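Local coordinates for alpha-glucosidase (Pseudoalteromonas sp. K8, PDB 5HQA), which probably hydrolyses alpha-glucosides as a glycoside hydrolase family 97 enzyme, with a calcium ion at its acarbose-binding pocket, at residues D584-I598 / L646-A660. Residues are numbered along the deposited sequence; the frame is centred on the assembly and turned at random.
Sequences DWYLGAVTDEQARTI and LKLATSGGTAIRFKA. With MG (magnesium ion), chain F.
R657 grips D584 side-on, its NE and NH2 both 2.9 Å from OD1, with OD1 close to the guanidinium plane, although the carboxylate itself is turned 46° to it. D584 OD2 is met from above the carboxylate plane by the backbone N of A660 at 3.0 Å, so a single acid, with two acceptor oxygens, ties together side chain and main chain. Since CG is anti to the backbone N (chi1 172°) and the chain runs extended, R657 lies along Y586, its CD 3.4 Å from OH and its guanidinium 9° from parallel to the ring. NH1 makes a second salt bridge, to D549. Cut back to an alanine, the position would probably leave D584 and D549 without their shared positive charge and take away the methylenes beside the tyrosine hydroxyl.

Strands 585-591 and 653-660 pair antiparallel at the centre of the C-terminal beta-domain's sheet; beyond the loops 592-595 and 649-652, with the register shifted by one, 596-598 pairs with 646-648 in a second sheet. A CB on G653 would clash with A589 O.

Between the sheets, small A589 accommodates L646 CD1 at 3.7 Å from CB.

In the turn, D592 OD2 binds magnesium at 2.1 Å, with D566 and G565 completing the protein ligands; R596 and an Asx turn to Q594 N steady its carboxylate.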
ATOM      1  N   ASP A 584       0.463  17.216 -19.122  1.00 19.08           N
ATOM      2  CA  ASP A 584       1.854  16.948 -18.770  1.00 17.22           C
ATOM      3  C   ASP A 584       2.070  15.486 -18.389  1.00 19.07           C
ATOM      4  O   ASP A 584       1.214  14.852 -17.760  1.00 16.90           O
ATOM      5  CB  ASP A 584       2.304  17.833 -17.610  1.00 16.21           C
ATOM      6  CG  ASP A 584       2.460  19.277 -18.005  1.00 18.18           C
ATOM      7  OD1 ASP A 584       2.899  20.068 -17.140  1.00 18.61           O
ATOM      8  OD2 ASP A 584       2.151  19.622 -19.172  1.00 19.65           O
ATOM      9  N   TRP A 585       3.234  14.964 -18.769  1.00 17.44           N
ATOM     10  CA  TRP A 585       3.744  13.682 -18.305  1.00 16.05           C
ATOM     11  C   TRP A 585       4.839  13.912 -17.274  1.00 16.41           C
ATOM     12  O   TRP A 585       5.495  14.955 -17.253  1.00 15.63           O
ATOM     13  CB  TRP A 585       4.315  12.855 -19.458  1.00 15.57           C
ATOM     14  CG  TRP A 585       3.299  12.188 -20.330  1.00 17.50           C
ATOM     15  CD1 TRP A 585       2.652  12.727 -21.409  1.00 19.15           C
ATOM     16  CD2 TRP A 585       2.845  10.838 -20.220  1.00 17.12           C
ATOM     17  NE1 TRP A 585       1.811  11.791 -21.972  1.00 18.15           N
ATOM     18  CE2 TRP A 585       1.912  10.624 -21.260  1.00 16.32           C
ATOM     19  CE3 TRP A 585       3.134   9.785 -19.339  1.00 17.05           C
ATOM     20  CZ2 TRP A 585       1.263   9.405 -21.439  1.00 15.78           C
ATOM     21  CZ3 TRP A 585       2.481   8.573 -19.516  1.00 15.97           C
ATOM     22  CH2 TRP A 585       1.558   8.396 -20.561  1.00 17.28           C
ATOM     23  N   TYR A 586       5.039  12.911 -16.423  1.00 13.59           N
ATOM     24  CA  TYR A 586       6.084  12.942 -15.413  1.00 13.77           C
ATOM     25  C   TYR A 586       6.820  11.614 -15.420  1.00 14.51           C
ATOM     26  O   TYR A 586       6.238  10.577 -15.736  1.00 15.30           O
ATOM     27  CB  TYR A 586       5.503  13.211 -14.026  1.00 14.53           C
ATOM     28  CG  TYR A 586       5.114  14.654 -13.836  1.00 14.42           C
ATOM     29  CD1 TYR A 586       3.940  15.161 -14.391  1.00 15.33           C
ATOM     30  CD2 TYR A 586       5.934  15.516 -13.117  1.00 14.66           C
ATOM     31  CE1 TYR A 586       3.595  16.497 -14.233  1.00 16.36           C
ATOM     32  CE2 TYR A 586       5.596  16.842 -12.946  1.00 15.43           C
ATOM     33  CZ  TYR A 586       4.431  17.326 -13.505  1.00 16.69           C
ATOM     34  OH  TYR A 586       4.104  18.646 -13.325  1.00 16.65           O
ATOM     35  N   LEU A 587       8.103  11.645 -15.074  1.00 13.08           N
ATOM     36  CA  LEU A 587       8.880  10.422 -14.975  1.00 13.06           C
ATOM     37  C   LEU A 587       9.659  10.422 -13.667  1.00 15.19           C
ATOM     38  O   LEU A 587      10.170  11.462 -13.237  1.00 15.06           O
ATOM     39  CB  LEU A 587       9.838  10.270 -16.174  1.00 13.36           C
ATOM     40  CG  LEU A 587      10.757   9.044 -16.194  1.00 14.67           C
ATOM     41  CD1 LEU A 587      11.008   8.589 -17.623  1.00 14.83           C
ATOM     42  CD2 LEU A 587      12.084   9.326 -15.480  1.00 12.49           C
ATOM     43  N   GLY A 588       9.751   9.257 -13.040  1.00 11.42           N
ATOM     44  CA  GLY A 588      10.645   9.099 -11.913  1.00 12.15           C
ATOM     45  C   GLY A 588      11.406   7.797 -12.055  1.00 14.44           C
ATOM     46  O   GLY A 588      10.843   6.785 -12.489  1.00 12.49           O
ATOM     47  N   ALA A 589      12.694   7.810 -11.719  1.00 13.88           N
ATOM     48  CA  ALA A 589      13.505   6.600 -11.734  1.00 11.74           C
ATOM     49  C   ALA A 589      14.378   6.584 -10.486  1.00 12.82           C
ATOM     50  O   ALA A 589      14.859   7.634 -10.056  1.00 13.06           O
ATOM     51  CB  ALA A 589      14.376   6.524 -12.996  1.00 11.26           C
ATOM     52  N   VAL A 590      14.559   5.402  -9.891  1.00 11.25           N
ATOM     53  CA  VAL A 590      15.482   5.245  -8.771  1.00 12.51           C
ATOM     54  C   VAL A 590      16.285   3.968  -8.968  1.00 13.36           C
ATOM     55  O   VAL A 590      15.867   3.039  -9.665  1.00 12.04           O
ATOM     56  CB  VAL A 590      14.784   5.208  -7.389  1.00 11.64           C
ATOM     57  CG1 VAL A 590      14.017   6.514  -7.128  1.00 11.01           C
ATOM     58  CG2 VAL A 590      13.880   3.992  -7.272  1.00 11.82           C
ATOM     59  N   THR A 591      17.455   3.932  -8.339  1.00 12.42           N
ATOM     60  CA  THR A 591      18.277   2.737  -8.329  1.00 11.64           C
ATOM     61  C   THR A 591      18.531   2.309  -6.883  1.00 13.55           C
ATOM     62  O   THR A 591      18.072   2.945  -5.929  1.00 14.02           O
ATOM     63  CB  THR A 591      19.589   2.978  -9.077  1.00 11.73           C
ATOM     64  OG1 THR A 591      20.335   1.754  -9.143  1.00 11.91           O
ATOM     65  CG2 THR A 591      20.415   4.061  -8.359  1.00 11.67           C
ATOM     66  N   ASP A 592      19.269   1.212  -6.738  1.00 10.87           N
ATOM     67  CA  ASP A 592      19.652   0.677  -5.434  1.00 10.26           C
ATOM     68  C   ASP A 592      21.037   1.192  -5.052  1.00 13.41           C
ATOM     69  O   ASP A 592      21.371   2.344  -5.343  1.00 11.84           O
ATOM     70  CB  ASP A 592      19.613  -0.859  -5.461  1.00 10.44           C
ATOM     71  CG  ASP A 592      20.509  -1.456  -6.561  1.00 13.53           C
ATOM     72  OD1 ASP A 592      21.208  -0.677  -7.243  1.00 12.76           O
ATOM     73  OD2 ASP A 592      20.523  -2.702  -6.732  1.00 13.92           O
ATOM     74  N   GLU A 593      21.870   0.351  -4.428  1.00 10.61           N
ATOM     75  CA  GLU A 593      23.195   0.821  -4.027  1.00 11.58           C
ATOM     76  C   GLU A 593      24.133   1.039  -5.213  1.00 13.67           C
ATOM     77  O   GLU A 593      25.196   1.651  -5.035  1.00 15.16           O
ATOM     78  CB  GLU A 593      23.830  -0.163  -3.033  1.00 12.31           C
ATOM     79  CG  GLU A 593      24.318  -1.482  -3.662  1.00 13.58           C
ATOM     80  CD  GLU A 593      23.184  -2.457  -3.996  1.00 17.99           C
ATOM     81  OE1 GLU A 593      22.038  -2.252  -3.528  1.00 15.53           O
ATOM     82  OE2 GLU A 593      23.443  -3.434  -4.735  1.00 19.86           O
ATOM     83  N   GLN A 594      23.773   0.573  -6.408  1.00 11.90           N
ATOM     84  CA  GLN A 594      24.641   0.671  -7.576  1.00 12.98           C
ATOM     85  C   GLN A 594      24.250   1.860  -8.445  1.00 14.52           C
ATOM     86  O   GLN A 594      23.061   2.118  -8.664  1.00 12.76           O
ATOM     87  CB  GLN A 594      24.568  -0.606  -8.417  1.00 16.91           C
ATOM     88  CG  GLN A 594      25.103  -1.855  -7.735  1.00 23.16           C
ATOM     89  CD  GLN A 594      25.226  -3.022  -8.702  1.00 32.96           C
ATOM     90  OE1 GLN A 594      25.029  -2.869  -9.912  1.00 32.78           O
ATOM     91  NE2 GLN A 594      25.550  -4.197  -8.171  1.00 35.39           N
ATOM     92  N   ALA A 595      25.256   2.572  -8.957  1.00 14.87           N
ATOM     93  CA  ALA A 595      25.011   3.503 -10.056  1.00 13.01           C
ATOM     94  C   ALA A 595      24.566   2.715 -11.284  1.00 16.67           C
ATOM     95  O   ALA A 595      25.082   1.628 -11.558  1.00 16.80           O
ATOM     96  CB  ALA A 595      26.271   4.311 -10.366  1.00 13.70           C
ATOM     97  N   ARG A 596      23.589   3.247 -12.013  1.00 14.35           N
ATOM     98  CA  ARG A 596      22.998   2.526 -13.139  1.00 16.62           C
ATOM     99  C   ARG A 596      22.723   3.482 -14.286  1.00 17.54           C
ATOM    100  O   ARG A 596      22.280   4.613 -14.071  1.00 18.94           O
ATOM    101  CB  ARG A 596      21.673   1.823 -12.766  1.00 17.49           C
ATOM    102  CG  ARG A 596      21.838   0.603 -11.886  1.00 22.00           C
ATOM    103  CD  ARG A 596      20.516  -0.137 -11.557  1.00 17.01           C
ATOM    104  NE  ARG A 596      20.793  -1.029 -10.432  1.00 18.67           N
ATOM    105  CZ  ARG A 596      21.331  -2.233 -10.565  1.00 24.25           C
ATOM    106  NH1 ARG A 596      21.595  -2.691 -11.787  1.00 24.83           N
ATOM    107  NH2 ARG A 596      21.599  -2.986  -9.494  1.00 23.53           N
ATOM    108  N   THR A 597      22.968   3.008 -15.505  1.00 15.69           N
ATOM    109  CA  THR A 597      22.586   3.698 -16.729  1.00 16.41           C
ATOM    110  C   THR A 597      21.382   2.987 -17.328  1.00 18.54           C
ATOM    111  O   THR A 597      21.408   1.766 -17.502  1.00 19.29           O
ATOM    112  CB  THR A 597      23.743   3.713 -17.728  1.00 20.94           C
ATOM    113  OG1 THR A 597      24.843   4.433 -17.161  1.00 25.33           O
ATOM    114  CG2 THR A 597      23.329   4.377 -19.032  1.00 20.52           C
ATOM    115  N   ILE A 598      20.325   3.740 -17.623  1.00 16.25           N
ATOM    116  CA  ILE A 598      19.089   3.169 -18.147  1.00 17.21           C
ATOM    117  C   ILE A 598      18.699   3.926 -19.410  1.00 18.84           C
ATOM    118  O   ILE A 598      18.536   5.151 -19.377  1.00 18.97           O
ATOM    119  CB  ILE A 598      17.947   3.233 -17.124  1.00 17.36           C
ATOM    120  CG1 ILE A 598      18.408   2.685 -15.776  1.00 19.58           C
ATOM    121  CG2 ILE A 598      16.739   2.454 -17.641  1.00 16.96           C
ATOM    122  CD1 ILE A 598      17.512   3.109 -14.647  1.00 19.71           C
ATOM    123  N   LEU A 646      19.204   7.698 -18.791  1.00 16.48           N
ATOM    124  CA  LEU A 646      19.229   8.009 -17.369  1.00 18.18           C
ATOM    125  C   LEU A 646      20.554   7.553 -16.776  1.00 18.62           C
ATOM    126  O   LEU A 646      20.957   6.401 -16.956  1.00 20.88           O
ATOM    127  CB  LEU A 646      18.065   7.323 -16.652  1.00 16.87           C
ATOM    128  CG  LEU A 646      16.678   7.686 -17.178  1.00 19.61           C
ATOM    129  CD1 LEU A 646      15.609   6.858 -16.483  1.00 19.20           C
ATOM    130  CD2 LEU A 646      16.425   9.176 -16.996  1.00 24.83           C
ATOM    131  N   LYS A 647      21.238   8.456 -16.082  1.00 16.58           N
ATOM    132  CA  LYS A 647      22.479   8.134 -15.382  1.00 15.01           C
ATOM    133  C   LYS A 647      22.216   8.358 -13.901  1.00 17.32           C
ATOM    134  O   LYS A 647      22.243   9.494 -13.413  1.00 19.25           O
ATOM    135  CB  LYS A 647      23.642   8.973 -15.884  1.00 17.37           C
ATOM    136  CG  LYS A 647      23.849   8.837 -17.367  1.00 24.44           C
ATOM    137  CD  LYS A 647      25.238   8.342 -17.699  1.00 36.30           C
ATOM    138  CE  LYS A 647      25.545   8.659 -19.155  1.00 50.17           C
ATOM    139  NZ  LYS A 647      27.007   8.686 -19.460  1.00 58.40           N
ATOM    140  N   LEU A 648      21.958   7.267 -13.190  0.74 13.98           N
ATOM    141  CA  LEU A 648      21.590   7.305 -11.785  0.74 13.60           C
ATOM    142  C   LEU A 648      22.839   7.091 -10.938  0.74 15.49           C
ATOM    143  O   LEU A 648      23.584   6.131 -11.161  0.74 16.17           O
ATOM    144  CB  LEU A 648      20.538   6.231 -11.485  0.74 13.93           C
ATOM    145  CG  LEU A 648      19.052   6.541 -11.746  0.74 16.49           C
ATOM    146  CD1 LEU A 648      18.823   7.351 -13.006  0.74 14.35           C
ATOM    147  CD2 LEU A 648      18.209   5.277 -11.775  0.74 11.43           C
ATOM    148  N   ALA A 649      23.076   7.992  -9.983  1.00 13.06           N
ATOM    149  CA  ALA A 649      24.190   7.816  -9.063  1.00 13.00           C
ATOM    150  C   ALA A 649      23.894   6.657  -8.111  1.00 14.10           C
ATOM    151  O   ALA A 649      22.798   6.089  -8.109  1.00 13.67           O
ATOM    152  CB  ALA A 649      24.441   9.102  -8.276  1.00 12.77           C
ATOM    153  N   THR A 650      24.885   6.295  -7.290  1.00 14.96           N
ATOM    154  CA  THR A 650      24.618   5.322  -6.235  1.00 13.95           C
ATOM    155  C   THR A 650      23.479   5.822  -5.354  1.00 13.25           C
ATOM    156  O   THR A 650      23.497   6.965  -4.887  1.00 13.55           O
ATOM    157  CB  THR A 650      25.869   5.063  -5.399  1.00 14.27           C
ATOM    158  OG1 THR A 650      26.370   6.305  -4.879  1.00 15.31           O
ATOM    159  CG2 THR A 650      26.947   4.382  -6.254  1.00 12.68           C
ATOM    160  N   SER A 651      22.476   4.966  -5.164  1.00 12.06           N
ATOM    161  CA  SER A 651      21.207   5.323  -4.523  1.00 13.00           C
ATOM    162  C   SER A 651      20.690   6.667  -5.032  1.00 13.87           C
ATOM    163  O   SER A 651      20.248   7.535  -4.273  1.00 12.06           O
ATOM    164  CB  SER A 651      21.331   5.316  -3.001  1.00 12.10           C
ATOM    165  OG  SER A 651      20.034   5.167  -2.429  1.00 12.35           O
ATOM    166  N   GLY A 652      20.747   6.832  -6.352  1.00 11.31           N
ATOM    167  CA  GLY A 652      20.316   8.045  -7.002  1.00 10.97           C
ATOM    168  C   GLY A 652      18.987   7.895  -7.722  1.00 12.51           C
ATOM    169  O   GLY A 652      18.277   6.891  -7.609  1.00 11.85           O
ATOM    170  N   GLY A 653      18.656   8.930  -8.486  1.00 11.82           N
ATOM    171  CA  GLY A 653      17.369   8.967  -9.156  1.00 11.76           C
ATOM    172  C   GLY A 653      17.296  10.145 -10.099  1.00 12.92           C
ATOM    173  O   GLY A 653      18.190  10.995 -10.144  1.00 14.56           O
ATOM    174  N   THR A 654      16.214  10.171 -10.871  1.00 12.34           N
ATOM    175  CA  THR A 654      15.922  11.270 -11.782  1.00 12.96           C
ATOM    176  C   THR A 654      14.426  11.521 -11.753  1.00 15.25           C
ATOM    177  O   THR A 654      13.634  10.574 -11.719  1.00 15.09           O
ATOM    178  CB  THR A 654      16.377  10.971 -13.223  1.00 17.82           C
ATOM    179  OG1 THR A 654      17.806  10.969 -13.273  1.00 24.78           O
ATOM    180  CG2 THR A 654      15.889  12.042 -14.189  1.00 15.15           C
ATOM    181  N   ALA A 655      14.051  12.799 -11.738  1.00 12.87           N
ATOM    182  CA  ALA A 655      12.663  13.223 -11.814  1.00 12.21           C
ATOM    183  C   ALA A 655      12.524  14.165 -12.996  1.00 14.97           C
ATOM    184  O   ALA A 655      13.370  15.046 -13.193  1.00 14.78           O
ATOM    185  CB  ALA A 655      12.227  13.929 -10.524  1.00 12.14           C
ATOM    186  N   ILE A 656      11.470  13.985 -13.793  1.00 13.09           N
ATOM    187  CA  ILE A 656      11.281  14.795 -14.992  1.00 13.44           C
ATOM    188  C   ILE A 656       9.841  15.265 -15.072  1.00 15.63           C
ATOM    189  O   ILE A 656       8.912  14.468 -14.904  1.00 15.20           O
ATOM    190  CB  ILE A 656      11.640  14.025 -16.274  1.00 14.60           C
ATOM    191  CG1 ILE A 656      13.051  13.454 -16.178  1.00 15.24           C
ATOM    192  CG2 ILE A 656      11.498  14.942 -17.501  1.00 14.39           C
ATOM    193  CD1 ILE A 656      13.437  12.665 -17.390  1.00 16.01           C
ATOM    194  N   ARG A 657       9.655  16.549 -15.355  1.00 15.94           N
ATOM    195  CA  ARG A 657       8.370  17.074 -15.789  1.00 14.58           C
ATOM    196  C   ARG A 657       8.430  17.284 -17.298  1.00 15.14           C
ATOM    197  O   ARG A 657       9.285  18.026 -17.788  1.00 17.86           O
ATOM    198  CB  ARG A 657       8.029  18.388 -15.085  1.00 15.40           C
ATOM    199  CG  ARG A 657       6.796  19.046 -15.664  1.00 15.58           C
ATOM    200  CD  ARG A 657       6.466  20.364 -15.001  1.00 16.92           C
ATOM    201  NE  ARG A 657       5.275  20.928 -15.634  1.00 18.77           N
ATOM    202  CZ  ARG A 657       4.815  22.155 -15.412  1.00 21.07           C
ATOM    203  NH1 ARG A 657       5.450  22.959 -14.567  1.00 20.16           N
ATOM    204  NH2 ARG A 657       3.722  22.577 -16.039  1.00 20.54           N
ATOM    205  N   PHE A 658       7.548  16.613 -18.035  1.00 15.15           N
ATOM    206  CA  PHE A 658       7.411  16.829 -19.473  1.00 15.79           C
ATOM    207  C   PHE A 658       6.276  17.825 -19.657  1.00 19.27           C
ATOM    208  O   PHE A 658       5.100  17.453 -19.645  1.00 19.41           O
ATOM    209  CB  PHE A 658       7.135  15.522 -20.207  1.00 17.13           C
ATOM    210  CG  PHE A 658       8.261  14.545 -20.133  1.00 16.62           C
ATOM    211  CD1 PHE A 658       9.321  14.626 -21.027  1.00 17.68           C
ATOM    212  CD2 PHE A 658       8.266  13.546 -19.171  1.00 14.52           C
ATOM    213  CE1 PHE A 658      10.369  13.723 -20.962  1.00 17.39           C
ATOM    214  CE2 PHE A 658       9.313  12.637 -19.093  1.00 15.30           C
ATOM    215  CZ  PHE A 658      10.365  12.726 -19.991  1.00 17.00           C
ATOM    216  N   LYS A 659       6.630  19.096 -19.809  1.00 16.96           N
ATOM    217  CA  LYS A 659       5.630  20.152 -19.906  1.00 17.59           C
ATOM    218  C   LYS A 659       5.141  20.242 -21.347  1.00 20.58           C
ATOM    219  O   LYS A 659       5.915  20.578 -22.249  1.00 20.38           O
ATOM    220  CB  LYS A 659       6.221  21.473 -19.435  1.00 18.10           C
ATOM    221  CG  LYS A 659       5.287  22.649 -19.541  1.00 23.97           C
ATOM    222  CD  LYS A 659       6.055  23.915 -19.176  1.00 30.51           C
ATOM    223  CE  LYS A 659       5.121  25.061 -18.871  1.00 38.41           C
ATOM    224  NZ  LYS A 659       5.896  26.240 -18.396  0.71 41.76           N
ATOM    225  N   ALA A 660       3.860  19.936 -21.567  1.00 20.59           N
ATOM    226  CA  ALA A 660       3.280  20.079 -22.898  1.00 20.76           C
ATOM    227  C   ALA A 660       3.316  21.539 -23.308  1.00 21.44           C
ATOM    228  O   ALA A 660       2.984  22.422 -22.512  1.00 23.03           O
ATOM    229  CB  ALA A 660       1.841  19.563 -22.918  1.00 19.37           C
TER
HETATM  230 MG    MG F 704      19.828  -4.557  -6.066  1.00 12.83          MG
HETATM  231  O   HOH W   1       1.464  22.063 -20.031  1.00 25.01           O
HETATM  232  O   HOH W   2      20.278  -4.233  -4.114  1.00 10.36           O
HETATM  233  O   HOH W   3      21.818  -5.132  -6.329  1.00 13.18           O
HETATM  234  O   HOH W   4      19.314  -6.498  -5.532  1.00 12.15           O